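Local coordinates for hypothetical protein SMU.776 (Streptococcus mutans, PDB 2B78), which is a putative S-adenosylmethionine-dependent methyltransferase that probably binds RNA, its substrate not being established, at residues F100-D105 against G109-C114; V119-Y124 against H164-E169; F127-R132 against A149-R154; Y183-N188 against T193-D198. One frame throughout, in Å; residues are numbered along the deposited sequence.

Contact 1 of 4, residues F100-D105 against G109-C114; sequences FNQDGD and GVTIDC
Phe-100 and Ile-112 face each other as the hydrogen-bonded pair of an antiparallel hairpin, with Phe-100 N giving to Ile-112 O at 3.1 Å and Ile-112 N returning to Phe-100 O at 3.0 Å. The next pair, Asn-101 with Thr-111, is non-hydrogen-bonded. Gln-102 N then reaches Val-110 O at 2.9 Å, the last backbone bond before the strands part.

One side-chain bond extends the pairing. Gln-102 OE1 accepts from Gly-109 N at 2.8 Å, with the N-H tilted 21° from the amide plane, and the same oxygen also takes a bond from Gln-54. With CG swung to the side of its backbone N (chi1 -56°), the glutamine lays its CG 3.5 Å from Thr-111 CG2. Beyond it the chain folds back, and Asp-105 OD2, which also forms a salt bridge with Arg-85, accepts from Asn-101 N at 2.7 Å through its anti lone pair.

On the face that carries Phe-100 and Ile-112, Phe-100 CB meets Ile-112 CG1 at 4.0 Å. The Phe-100 ring carries Val-110 O at its edge and Asp-105 CB over one face.

Helix 71-83 packs on this face, Phe-78 meeting Phe-100 edge-to-face, while strand 118-123 pairs with the far side of strand 110-115.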
loop_
_atom_site.group_PDB
_atom_site.type_symbol
_atom_site.label_atom_id
_atom_site.label_comp_id
_atom_site.label_asym_id
_atom_site.label_seq_id
_atom_site.Cartn_x
_atom_site.Cartn_y
_atom_site.Cartn_z
ATOM N N PHE A 100 9.380 -6.902 -3.927
ATOM C CA PHE A 100 9.799 -7.298 -2.581
ATOM C C PHE A 100 8.965 -6.526 -1.570
ATOM O O PHE A 100 8.838 -5.307 -1.672
ATOM C CB PHE A 100 11.283 -6.966 -2.393
ATOM C CG PHE A 100 11.955 -7.759 -1.304
ATOM C CD1 PHE A 100 12.513 -9.004 -1.577
ATOM C CD2 PHE A 100 12.021 -7.265 -0.003
ATOM C CE1 PHE A 100 13.130 -9.746 -0.569
ATOM C CE2 PHE A 100 12.630 -8.000 1.008
ATOM C CZ PHE A 100 13.186 -9.243 0.724
ATOM N N ASN A 101 8.398 -7.226 -0.592
ATOM C CA ASN A 101 7.556 -6.558 0.397
ATOM C C ASN A 101 7.884 -6.883 1.841
ATOM O O ASN A 101 7.211 -7.694 2.477
ATOM C CB ASN A 101 6.084 -6.882 0.126
ATOM C CG ASN A 101 5.134 -6.008 0.931
ATOM O OD1 ASN A 101 5.304 -4.781 1.018
ATOM N ND2 ASN A 101 4.113 -6.634 1.509
ATOM N N GLN A 102 8.926 -6.240 2.354
ATOM C CA GLN A 102 9.351 -6.411 3.738
ATOM C C GLN A 102 9.352 -7.849 4.287
ATOM O O GLN A 102 10.002 -8.724 3.718
ATOM C CB GLN A 102 8.507 -5.496 4.620
ATOM C CG GLN A 102 8.576 -4.035 4.183
ATOM C CD GLN A 102 8.277 -3.075 5.317
ATOM O OE1 GLN A 102 8.974 -3.059 6.321
ATOM N NE2 GLN A 102 7.237 -2.271 5.159
ATOM N N ASP A 103 8.638 -8.097 5.386
ATOM C CA ASP A 103 8.637 -9.438 5.961
ATOM C C ASP A 103 7.920 -10.483 5.116
ATOM O O ASP A 103 8.075 -11.687 5.343
ATOM C CB ASP A 103 8.096 -9.415 7.412
ATOM C CG ASP A 103 6.717 -8.791 7.539
ATOM O OD1 ASP A 103 6.330 -7.971 6.675
ATOM O OD2 ASP A 103 6.027 -9.111 8.539
ATOM N N GLY A 104 7.142 -10.027 4.135
ATOM C CA GLY A 104 6.449 -10.957 3.265
ATOM C C GLY A 104 7.492 -11.706 2.453
ATOM O O GLY A 104 7.243 -12.807 1.960
ATOM N N ASP A 105 8.668 -11.106 2.308
ATOM C CA ASP A 105 9.751 -11.743 1.567
ATOM C C ASP A 105 10.972 -11.957 2.446
ATOM O O ASP A 105 12.114 -12.022 1.969
ATOM C CB ASP A 105 10.108 -10.926 0.334
ATOM C CG ASP A 105 9.014 -10.964 -0.706
ATOM O OD1 ASP A 105 8.831 -12.036 -1.334
ATOM O OD2 ASP A 105 8.327 -9.930 -0.875
ATOM N N GLY A 109 11.637 -3.838 6.444
ATOM C CA GLY A 109 12.353 -2.584 6.279
ATOM C C GLY A 109 12.599 -2.168 4.838
ATOM O O GLY A 109 12.957 -1.020 4.563
ATOM N N VAL A 110 12.386 -3.096 3.911
ATOM C CA VAL A 110 12.626 -2.816 2.499
ATOM C C VAL A 110 11.525 -3.287 1.563
ATOM O O VAL A 110 11.022 -4.404 1.701
ATOM C CB VAL A 110 13.934 -3.498 2.027
ATOM C CG1 VAL A 110 14.167 -3.212 0.547
ATOM C CG2 VAL A 110 15.114 -3.024 2.868
ATOM N N THR A 111 11.141 -2.428 0.617
ATOM C CA THR A 111 10.166 -2.799 -0.402
ATOM C C THR A 111 10.802 -2.367 -1.718
ATOM O O THR A 111 11.603 -1.424 -1.757
ATOM C CB THR A 111 8.765 -2.101 -0.252
ATOM O OG1 THR A 111 8.881 -0.698 -0.512
ATOM C CG2 THR A 111 8.202 -2.310 1.145
ATOM N N ILE A 112 10.472 -3.075 -2.789
ATOM C CA ILE A 112 11.004 -2.751 -4.102
ATOM C C ILE A 112 9.879 -2.954 -5.101
ATOM O O ILE A 112 9.251 -4.018 -5.150
ATOM C CB ILE A 112 12.166 -3.673 -4.505
ATOM C CG1 ILE A 112 13.251 -3.661 -3.425
ATOM C CG2 ILE A 112 12.726 -3.225 -5.864
ATOM C CD1 ILE A 112 14.366 -4.657 -3.665
ATOM N N ASP A 113 9.611 -1.926 -5.890
ATOM C CA ASP A 113 8.559 -2.021 -6.886
ATOM C C ASP A 113 9.156 -1.883 -8.273
ATOM O O ASP A 113 10.210 -1.275 -8.454
ATOM C CB ASP A 113 7.520 -0.909 -6.690
ATOM C CG ASP A 113 6.796 -1.008 -5.361
ATOM O OD1 ASP A 113 6.244 -2.088 -5.068
ATOM O OD2 ASP A 113 6.766 -0.002 -4.615
ATOM N N CYS A 114 8.498 -2.475 -9.257
ATOM C CA CYS A 114 8.974 -2.317 -10.606
ATOM C C CYS A 114 7.888 -1.531 -11.319
ATOM O O CYS A 114 6.688 -1.807 -11.163
ATOM C CB CYS A 114 9.225 -3.672 -11.270
ATOM S SG CYS A 114 7.772 -4.548 -11.829
#

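Contact 2 of 4, residues V119-Y124 against H164-E169; sequences VLFSWY and HLYGQE
Phe-121 is the meeting point of this contact: its CD2 lies 3.7 Å from Leu-165 CD2, and its CE2 lies 4.0 Å from Tyr-166 CE2. Both neighbours cross the phenylalanine side chain at about a right angle and meet the same CD2-CE2 side of its ring. Further along, Val-119 CG2 touches the phenolic end of Tyr-166, 3.8 Å from OH. The contact is thus made by side chains alone, with the nearest pair of CA atoms, those of Phe-121 and Leu-165, 8.6 Å apart.

That spacing leaves room for strand 148-153, which runs between the two segments and pairs with both. Leu-165 and Tyr-166 both face Ala-149 across the pairing, forming a classic beta bulge. With its CG set between backbone N and carbonyl carbon (chi1 71°), Tyr-166 sends its ring back towards Val-119 and Phe-121. At Tyr-166 the chain also turns a corner, and His-164 NE2 donates across it to Gly-167 O at 2.9 Å, from above the carbonyl plane.

Helix 132-142 packs over the cluster: Phe-139 meets Phe-121 edge-to-face, Arg-140 makes a cation-pi contact with Tyr-166, and Val-136 touches Leu-165. The arrangement is that of a helix laid on a mixed five-stranded sheet, with a bulge at the end of 162-165, one of its two outermost strands.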
loop_
_atom_site.group_PDB
_atom_site.type_symbol
_atom_site.label_atom_id
_atom_site.label_comp_id
_atom_site.label_asym_id
_atom_site.label_seq_id
_atom_site.Cartn_x
_atom_site.Cartn_y
_atom_site.Cartn_z
ATOM N N VAL A 119 12.971 0.511 -11.516
ATOM C CA VAL A 119 12.618 -0.029 -10.214
ATOM C C VAL A 119 12.628 1.071 -9.173
ATOM O O VAL A 119 13.286 2.106 -9.347
ATOM C CB VAL A 119 13.579 -1.154 -9.776
ATOM C CG1 VAL A 119 13.419 -2.330 -10.701
ATOM C CG2 VAL A 119 15.021 -0.667 -9.785
ATOM N N LEU A 120 11.883 0.848 -8.094
ATOM C CA LEU A 120 11.793 1.815 -7.014
ATOM C C LEU A 120 12.014 1.144 -5.660
ATOM O O LEU A 120 11.219 0.309 -5.231
ATOM C CB LEU A 120 10.424 2.505 -7.034
ATOM C CG LEU A 120 10.224 3.579 -5.957
ATOM C CD1 LEU A 120 11.157 4.761 -6.231
ATOM C CD2 LEU A 120 8.771 4.035 -5.944
ATOM N N PHE A 121 13.112 1.519 -5.007
ATOM C CA PHE A 121 13.484 1.009 -3.696
ATOM C C PHE A 121 12.899 1.942 -2.649
ATOM O O PHE A 121 12.884 3.164 -2.843
ATOM C CB PHE A 121 15.006 1.034 -3.523
ATOM C CG PHE A 121 15.736 -0.054 -4.251
ATOM C CD1 PHE A 121 16.179 -1.181 -3.573
ATOM C CD2 PHE A 121 16.003 0.054 -5.613
ATOM C CE1 PHE A 121 16.878 -2.183 -4.240
ATOM C CE2 PHE A 121 16.703 -0.947 -6.285
ATOM C CZ PHE A 121 17.139 -2.063 -5.598
ATOM N N SER A 122 12.436 1.377 -1.541
ATOM C CA SER A 122 11.906 2.180 -0.452
ATOM C C SER A 122 12.548 1.711 0.841
ATOM O O SER A 122 12.510 0.519 1.181
ATOM C CB SER A 122 10.382 2.067 -0.368
ATOM O OG SER A 122 9.778 2.716 -1.474
ATOM N N TRP A 123 13.162 2.653 1.548
ATOM C CA TRP A 123 13.831 2.359 2.813
ATOM C C TRP A 123 12.968 2.851 3.982
ATOM O O TRP A 123 12.730 4.055 4.122
ATOM C CB TRP A 123 15.197 3.052 2.846
ATOM C CG TRP A 123 16.002 2.870 1.588
ATOM C CD1 TRP A 123 16.326 3.836 0.678
ATOM C CD2 TRP A 123 16.548 1.642 1.078
ATOM N NE1 TRP A 123 17.035 3.289 -0.365
ATOM C CE2 TRP A 123 17.189 1.946 -0.144
ATOM C CE3 TRP A 123 16.561 0.319 1.539
ATOM C CZ2 TRP A 123 17.828 0.971 -0.919
ATOM C CZ3 TRP A 123 17.197 -0.650 0.769
ATOM C CH2 TRP A 123 17.825 -0.317 -0.445
ATOM N N TYR A 124 12.530 1.922 4.833
ATOM C CA TYR A 124 11.667 2.259 5.962
ATOM C C TYR A 124 12.359 2.559 7.289
ATOM O O TYR A 124 11.701 2.944 8.257
ATOM C CB TYR A 124 10.626 1.149 6.173
ATOM C CG TYR A 124 9.618 1.056 5.055
ATOM C CD1 TYR A 124 10.009 0.686 3.771
ATOM C CD2 TYR A 124 8.271 1.349 5.276
ATOM C CE1 TYR A 124 9.088 0.607 2.731
ATOM C CE2 TYR A 124 7.336 1.273 4.236
ATOM C CZ TYR A 124 7.758 0.900 2.968
ATOM O OH TYR A 124 6.855 0.816 1.934
ATOM N N HIS A 164 17.366 9.630 -7.562
ATOM C CA HIS A 164 17.740 8.679 -8.597
ATOM C C HIS A 164 18.793 7.813 -7.911
ATOM O O HIS A 164 19.632 8.342 -7.175
ATOM C CB HIS A 164 18.329 9.415 -9.805
ATOM C CG HIS A 164 18.877 8.504 -10.858
ATOM N ND1 HIS A 164 18.118 7.528 -11.468
ATOM C CD2 HIS A 164 20.120 8.398 -11.385
ATOM C CE1 HIS A 164 18.870 6.856 -12.321
ATOM N NE2 HIS A 164 20.089 7.364 -12.290
ATOM N N LEU A 165 18.742 6.498 -8.125
ATOM C CA LEU A 165 19.677 5.574 -7.466
ATOM C C LEU A 165 20.774 4.998 -8.350
ATOM O O LEU A 165 21.953 5.055 -7.989
ATOM C CB LEU A 165 18.909 4.418 -6.813
ATOM C CG LEU A 165 19.760 3.453 -5.978
ATOM C CD1 LEU A 165 20.466 4.228 -4.873
ATOM C CD2 LEU A 165 18.881 2.347 -5.387
ATOM N N TYR A 166 20.399 4.420 -9.489
ATOM C CA TYR A 166 21.403 3.876 -10.400
ATOM C C TYR A 166 20.865 3.737 -11.812
ATOM O O TYR A 166 19.655 3.781 -12.027
ATOM C CB TYR A 166 21.944 2.524 -9.895
ATOM C CG TYR A 166 20.997 1.331 -9.961
ATOM C CD1 TYR A 166 20.546 0.830 -11.181
ATOM C CD2 TYR A 166 20.586 0.682 -8.795
ATOM C CE1 TYR A 166 19.714 -0.289 -11.242
ATOM C CE2 TYR A 166 19.752 -0.439 -8.845
ATOM C CZ TYR A 166 19.323 -0.916 -10.076
ATOM O OH TYR A 166 18.520 -2.025 -10.138
ATOM N N GLY A 167 21.769 3.584 -12.775
ATOM C CA GLY A 167 21.354 3.426 -14.159
ATOM C C GLY A 167 20.831 4.672 -14.850
ATOM O O GLY A 167 21.185 5.797 -14.496
ATOM N N GLN A 168 19.985 4.460 -15.855
ATOM C CA GLN A 168 19.397 5.554 -16.622
ATOM C C GLN A 168 18.350 6.311 -15.819
ATOM O O GLN A 168 17.832 5.808 -14.820
ATOM C CB GLN A 168 18.727 5.019 -17.891
ATOM C CG GLN A 168 19.659 4.668 -19.042
ATOM C CD GLN A 168 18.923 3.968 -20.177
ATOM O OE1 GLN A 168 17.829 4.375 -20.568
ATOM N NE2 GLN A 168 19.523 2.911 -20.708
ATOM N N GLU A 169 18.048 7.528 -16.256
ATOM C CA GLU A 169 17.028 8.338 -15.607
ATOM C C GLU A 169 15.731 8.004 -16.331
ATOM O O GLU A 169 15.750 7.605 -17.497
ATOM C CB GLU A 169 17.335 9.833 -15.771
ATOM C CG GLU A 169 18.406 10.380 -14.843
ATOM C CD GLU A 169 17.857 10.864 -13.508
ATOM O OE1 GLU A 169 18.677 11.243 -12.644
ATOM O OE2 GLU A 169 16.615 10.875 -13.317
#

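Contact 3 of 4, residues F127-R132 against A149-R154; sequences FVYQIR and AYEKIR
Arg-132 grips the carboxylate of Glu-151 side-on, one nitrogen to each oxygen: NE to OE1 at 2.9 Å and NH2 to OE2 at 3.2 Å. Both oxygens use their syn lone pairs, but the guanidinium and carboxylate planes are 29° apart, so the fork is twisted and its N-H angles are bent to 143° and 142°. Glu-151 is buried, and its chain runs extended beyond CG to bring the acid to the arginine. OE1 is held a second time by Trp-123 NE1, from the neighbouring strand 118-123. The Tyr-129 ring closes in on the salt bridge, with CE1 over the rim of one guanidinium face, 3.3 Å above the plane, and Glu-151 OE1 near the ring edge. Ile-153 CD1 also comes against this ring, although their modelled separation is doubtful.

The looser side is at the tyrosine hydroxyl. Tyr-129 is partly exposed, and here a water takes over: it lies 2.8 Å from Tyr-129 OH and donates to Glu-151 OE2 at 2.9 Å.

Each carboxylate oxygen therefore has two partners, one of them an arginine nitrogen. Such surroundings would probably keep the buried acid ionised, making a charged link between the junction of helices 126-130 and 132-142 and strand 148-153.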
loop_
_atom_site.group_PDB
_atom_site.type_symbol
_atom_site.label_atom_id
_atom_site.label_comp_id
_atom_site.label_asym_id
_atom_site.label_seq_id
_atom_site.Cartn_x
_atom_site.Cartn_y
_atom_site.Cartn_z
ATOM N N PHE A 127 18.621 1.863 9.523
ATOM C CA PHE A 127 19.557 0.754 9.407
ATOM C C PHE A 127 19.693 0.215 7.986
ATOM O O PHE A 127 20.810 0.111 7.462
ATOM C CB PHE A 127 19.182 -0.397 10.328
ATOM C CG PHE A 127 20.161 -1.535 10.274
ATOM C CD1 PHE A 127 21.431 -1.402 10.830
ATOM C CD2 PHE A 127 19.834 -2.717 9.623
ATOM C CE1 PHE A 127 22.367 -2.429 10.735
ATOM C CE2 PHE A 127 20.758 -3.753 9.521
ATOM C CZ PHE A 127 22.030 -3.607 10.078
ATOM N N VAL A 128 18.581 -0.151 7.357
ATOM C CA VAL A 128 18.676 -0.670 5.997
ATOM C C VAL A 128 19.247 0.400 5.084
ATOM O O VAL A 128 19.962 0.101 4.127
ATOM C CB VAL A 128 17.317 -1.133 5.441
ATOM C CG1 VAL A 128 16.814 -2.329 6.232
ATOM C CG2 VAL A 128 16.319 0.005 5.487
ATOM N N TYR A 129 18.942 1.654 5.386
ATOM C CA TYR A 129 19.444 2.744 4.571
ATOM C C TYR A 129 20.968 2.781 4.645
ATOM O O TYR A 129 21.634 2.965 3.634
ATOM C CB TYR A 129 18.856 4.076 5.049
ATOM C CG TYR A 129 19.222 5.238 4.161
ATOM C CD1 TYR A 129 18.783 5.286 2.838
ATOM C CD2 TYR A 129 20.054 6.262 4.618
ATOM C CE1 TYR A 129 19.166 6.318 1.984
ATOM C CE2 TYR A 129 20.442 7.305 3.771
ATOM C CZ TYR A 129 19.995 7.321 2.457
ATOM O OH TYR A 129 20.385 8.325 1.605
ATOM N N GLN A 130 21.528 2.591 5.834
ATOM C CA GLN A 130 22.981 2.634 5.962
ATOM C C GLN A 130 23.685 1.475 5.252
ATOM O O GLN A 130 24.835 1.614 4.822
ATOM C CB GLN A 130 23.395 2.691 7.441
ATOM C CG GLN A 130 23.126 1.431 8.241
ATOM C CD GLN A 130 23.595 1.556 9.679
ATOM O OE1 GLN A 130 23.093 2.391 10.438
ATOM N NE2 GLN A 130 24.568 0.732 10.059
ATOM N N ILE A 131 23.011 0.337 5.106
ATOM C CA ILE A 131 23.642 -0.789 4.419
ATOM C C ILE A 131 23.040 -0.991 3.036
ATOM O O ILE A 131 23.104 -2.091 2.488
ATOM C CB ILE A 131 23.469 -2.121 5.189
ATOM C CG1 ILE A 131 21.984 -2.475 5.299
ATOM C CG2 ILE A 131 24.103 -2.026 6.566
ATOM C CD1 ILE A 131 21.732 -3.899 5.739
ATOM N N ARG A 132 22.480 0.064 2.454
ATOM C CA ARG A 132 21.834 -0.077 1.159
ATOM C C ARG A 132 22.720 -0.366 -0.046
ATOM O O ARG A 132 22.221 -0.867 -1.055
ATOM C CB ARG A 132 20.937 1.134 0.876
ATOM C CG ARG A 132 21.631 2.438 0.516
ATOM C CD ARG A 132 20.593 3.560 0.553
ATOM N NE ARG A 132 20.820 4.605 -0.440
ATOM C CZ ARG A 132 21.769 5.530 -0.361
ATOM N NH1 ARG A 132 22.599 5.555 0.674
ATOM N NH2 ARG A 132 21.883 6.436 -1.324
ATOM N N ALA A 149 17.001 2.932 -11.617
ATOM C CA ALA A 149 16.359 2.796 -10.317
ATOM C C ALA A 149 16.306 4.100 -9.535
ATOM O O ALA A 149 17.173 4.974 -9.677
ATOM C CB ALA A 149 17.085 1.737 -9.485
ATOM N N TYR A 150 15.277 4.201 -8.698
ATOM C CA TYR A 150 15.046 5.347 -7.835
ATOM C C TYR A 150 14.807 4.817 -6.434
ATOM O O TYR A 150 14.565 3.622 -6.251
ATOM C CB TYR A 150 13.822 6.122 -8.305
ATOM C CG TYR A 150 14.079 6.888 -9.567
ATOM C CD1 TYR A 150 14.467 8.232 -9.522
ATOM C CD2 TYR A 150 13.987 6.263 -10.807
ATOM C CE1 TYR A 150 14.760 8.931 -10.693
ATOM C CE2 TYR A 150 14.279 6.950 -11.978
ATOM C CZ TYR A 150 14.664 8.282 -11.913
ATOM O OH TYR A 150 14.965 8.956 -13.075
ATOM N N GLU A 151 14.875 5.702 -5.448
ATOM C CA GLU A 151 14.663 5.298 -4.068
ATOM C C GLU A 151 13.855 6.323 -3.280
ATOM O O GLU A 151 13.949 7.522 -3.536
ATOM C CB GLU A 151 16.011 5.079 -3.372
ATOM C CG GLU A 151 16.804 6.367 -3.123
ATOM C CD GLU A 151 18.173 6.107 -2.522
ATOM O OE1 GLU A 151 18.339 5.078 -1.837
ATOM O OE2 GLU A 151 19.087 6.939 -2.724
ATOM N N LYS A 152 13.059 5.837 -2.329
ATOM C CA LYS A 152 12.266 6.703 -1.455
ATOM C C LYS A 152 12.769 6.496 -0.031
ATOM O O LYS A 152 13.017 5.363 0.376
ATOM C CB LYS A 152 10.774 6.327 -1.489
ATOM C CG LYS A 152 10.092 6.410 -2.846
ATOM C CD LYS A 152 10.157 7.811 -3.426
ATOM C CE LYS A 152 9.345 7.908 -4.707
ATOM N NZ LYS A 152 9.483 9.239 -5.361
ATOM N N ILE A 153 12.937 7.588 0.714
ATOM C CA ILE A 153 13.355 7.521 2.111
ATOM C C ILE A 153 12.057 7.630 2.910
ATOM O O ILE A 153 11.395 8.669 2.888
ATOM C CB ILE A 153 14.279 8.695 2.487
ATOM C CG1 ILE A 153 15.546 8.648 1.642
ATOM C CG2 ILE A 153 14.635 8.638 3.959
ATOM C CD1 ILE A 153 16.197 7.296 1.598
ATOM N N ARG A 154 11.702 6.558 3.611
ATOM C CA ARG A 154 10.459 6.515 4.380
ATOM C C ARG A 154 10.652 6.572 5.891
ATOM O O ARG A 154 9.939 5.898 6.635
ATOM C CB ARG A 154 9.693 5.244 4.023
ATOM C CG ARG A 154 9.520 5.040 2.533
ATOM C CD ARG A 154 8.229 5.645 2.061
ATOM N NE ARG A 154 7.114 5.073 2.808
ATOM C CZ ARG A 154 5.852 5.086 2.395
ATOM N NH1 ARG A 154 5.545 5.643 1.230
ATOM N NH2 ARG A 154 4.902 4.541 3.145
HETATM O O HOH W 1 19.222 9.179 -0.847
#

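Contact 4 of 4, residues Y183-N188 against T193-D198; sequences YNVFLN and TGIFLD
Phe-186 lays its ring flat over the peptide joining Thr-193 to Gly-194, with Thr-193 C 3.6 Å above the ring centre and Gly-194 N 3.3 Å from CZ. A chi1 of 41° tucks the ring in between the two backbone branches and folds it over the opposing chain. Gly-194, without a side chain, lies close against the ring, its CA 3.4 Å from Phe-186 CE2. Beside the ring, Phe-186 N donates to Thr-193 O at 3.1 Å, coming from above the carbonyl plane, and Thr-193 CA makes a C-H...O contact with Phe-186 O at 3.2 Å.

The other half is apolar. Ile-195 CD1 sits over one face of the Tyr-183 ring in a CH-pi contact, 3.9 Å from the centroid and 20° off the normal, and its CG2 branch meets Val-185 CG1 at 3.7 Å. Outside the pair, Thr-193 OG1 bonds to Tyr-115 OH, and Gly-194 N to Tyr-222 OH.

The segments are thus the two arms of a tight loop between strand 181-185 and helix 200-210. It adjoins the cofactor site of the methyltransferase fold: the Phe-186 side chain lies about 4 Å from that of Arg-246, a residue seen to bind S-adenosyl-L-homocysteine.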
loop_
_atom_site.group_PDB
_atom_site.type_symbol
_atom_site.label_atom_id
_atom_site.label_comp_id
_atom_site.label_asym_id
_atom_site.label_seq_id
_atom_site.Cartn_x
_atom_site.Cartn_y
_atom_site.Cartn_z
ATOM N N TYR A 183 -1.848 3.872 -16.916
ATOM C CA TYR A 183 -1.843 4.769 -15.770
ATOM C C TYR A 183 -0.561 5.600 -15.835
ATOM O O TYR A 183 0.510 5.076 -16.150
ATOM C CB TYR A 183 -1.845 3.980 -14.460
ATOM C CG TYR A 183 -3.124 3.227 -14.188
ATOM C CD1 TYR A 183 -4.240 3.881 -13.674
ATOM C CD2 TYR A 183 -3.219 1.868 -14.457
ATOM C CE1 TYR A 183 -5.436 3.193 -13.430
ATOM C CE2 TYR A 183 -4.405 1.170 -14.220
ATOM C CZ TYR A 183 -5.507 1.845 -13.705
ATOM O OH TYR A 183 -6.672 1.155 -13.456
ATOM N N ASN A 184 -0.686 6.885 -15.530
ATOM C CA ASN A 184 0.432 7.822 -15.535
ATOM C C ASN A 184 1.107 7.836 -14.159
ATOM O O ASN A 184 0.459 8.070 -13.136
ATOM C CB ASN A 184 -0.081 9.226 -15.905
ATOM C CG ASN A 184 0.995 10.299 -15.804
ATOM O OD1 ASN A 184 1.186 10.918 -14.752
ATOM N ND2 ASN A 184 1.708 10.526 -16.899
ATOM N N VAL A 185 2.411 7.571 -14.143
ATOM C CA VAL A 185 3.168 7.546 -12.897
ATOM C C VAL A 185 4.425 8.405 -12.968
ATOM O O VAL A 185 4.838 8.859 -14.046
ATOM C CB VAL A 185 3.575 6.094 -12.502
ATOM C CG1 VAL A 185 2.328 5.213 -12.377
ATOM C CG2 VAL A 185 4.534 5.512 -13.529
ATOM N N PHE A 186 5.030 8.615 -11.805
ATOM C CA PHE A 186 6.241 9.418 -11.681
ATOM C C PHE A 186 7.056 8.815 -10.540
ATOM O O PHE A 186 6.497 8.461 -9.503
ATOM C CB PHE A 186 5.867 10.892 -11.421
ATOM C CG PHE A 186 4.721 11.092 -10.451
ATOM C CD1 PHE A 186 4.958 11.261 -9.085
ATOM C CD2 PHE A 186 3.409 11.133 -10.909
ATOM C CE1 PHE A 186 3.898 11.471 -8.190
ATOM C CE2 PHE A 186 2.341 11.340 -10.027
ATOM C CZ PHE A 186 2.585 11.511 -8.667
ATOM N N LEU A 187 8.372 8.700 -10.728
ATOM C CA LEU A 187 9.227 8.066 -9.732
ATOM C C LEU A 187 10.128 8.953 -8.895
ATOM O O LEU A 187 10.748 8.465 -7.944
ATOM C CB LEU A 187 10.108 7.003 -10.403
ATOM C CG LEU A 187 9.403 5.808 -11.033
ATOM C CD1 LEU A 187 10.448 4.806 -11.504
ATOM C CD2 LEU A 187 8.463 5.175 -10.009
ATOM N N ASN A 188 10.210 10.240 -9.213
ATOM C CA ASN A 188 11.100 11.092 -8.439
ATOM C C ASN A 188 10.463 12.398 -7.974
ATOM O O ASN A 188 11.115 13.443 -7.924
ATOM C CB ASN A 188 12.365 11.358 -9.253
ATOM C CG ASN A 188 13.507 11.859 -8.399
ATOM O OD1 ASN A 188 13.729 11.364 -7.292
ATOM N ND2 ASN A 188 14.245 12.841 -8.909
ATOM N N THR A 193 3.921 7.838 -6.006
ATOM C CA THR A 193 4.189 7.649 -7.423
ATOM C C THR A 193 3.035 7.882 -8.388
ATOM O O THR A 193 3.181 7.612 -9.577
ATOM C CB THR A 193 4.658 6.224 -7.663
ATOM O OG1 THR A 193 3.563 5.333 -7.401
ATOM C CG2 THR A 193 5.809 5.885 -6.748
ATOM N N GLY A 194 1.888 8.342 -7.896
ATOM C CA GLY A 194 0.759 8.572 -8.787
ATOM C C GLY A 194 -0.244 7.437 -8.743
ATOM O O GLY A 194 -1.345 7.546 -9.286
ATOM N N ILE A 195 0.142 6.327 -8.123
ATOM C CA ILE A 195 -0.754 5.191 -8.014
ATOM C C ILE A 195 -0.335 4.290 -6.857
ATOM O O ILE A 195 0.838 4.273 -6.452
ATOM C CB ILE A 195 -0.786 4.368 -9.335
ATOM C CG1 ILE A 195 -1.919 3.332 -9.277
ATOM C CG2 ILE A 195 0.534 3.626 -9.534
ATOM C CD1 ILE A 195 -2.224 2.674 -10.624
ATOM N N PHE A 196 -1.302 3.577 -6.290
ATOM C CA PHE A 196 -1.004 2.635 -5.219
ATOM C C PHE A 196 -1.257 1.275 -5.828
ATOM O O PHE A 196 -2.401 0.870 -6.043
ATOM C CB PHE A 196 -1.895 2.887 -4.002
ATOM C CG PHE A 196 -1.395 4.005 -3.126
ATOM C CD1 PHE A 196 -0.393 3.771 -2.184
ATOM C CD2 PHE A 196 -1.862 5.300 -3.300
ATOM C CE1 PHE A 196 0.143 4.816 -1.432
ATOM C CE2 PHE A 196 -1.333 6.355 -2.555
ATOM C CZ PHE A 196 -0.327 6.109 -1.618
ATOM N N LEU A 197 -0.169 0.580 -6.131
ATOM C CA LEU A 197 -0.243 -0.720 -6.772
ATOM C C LEU A 197 -1.000 -1.772 -5.987
ATOM O O LEU A 197 -1.566 -2.692 -6.581
ATOM C CB LEU A 197 1.175 -1.228 -7.088
ATOM C CG LEU A 197 2.018 -0.354 -8.037
ATOM C CD1 LEU A 197 3.391 -0.985 -8.221
ATOM C CD2 LEU A 197 1.329 -0.217 -9.385
ATOM N N ASP A 198 -1.020 -1.657 -4.662
ATOM C CA ASP A 198 -1.725 -2.656 -3.866
ATOM C C ASP A 198 -3.232 -2.709 -4.112
ATOM O O ASP A 198 -3.881 -3.685 -3.755
ATOM C CB ASP A 198 -1.436 -2.476 -2.363
ATOM C CG ASP A 198 -1.668 -1.055 -1.874
ATOM O OD1 ASP A 198 -2.682 -0.442 -2.247
ATOM O OD2 ASP A 198 -0.822 -0.558 -1.094
#

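From the N terminus, contact 1 comes first, closing the short turn of the hairpin between strands 96-101 and 110-115. The chain goes straight on into strand 118-123, where contact 2 opens; it closes only some forty residues later at 164-169. Contact 3 lies wholly within that long excursion, joining the start of its helical part to strand 148-153. Contacts 1, 2 and 3 thus all belong to one mixed sheet and the helices packed on it. Contact 4 follows in series, closing a small loop after strand 181-185. Lys-152 NZ reaches across to Leu-187 O, and Leu-120 packs on Thr-193, tying that sheet to the loop beside the cofactor site.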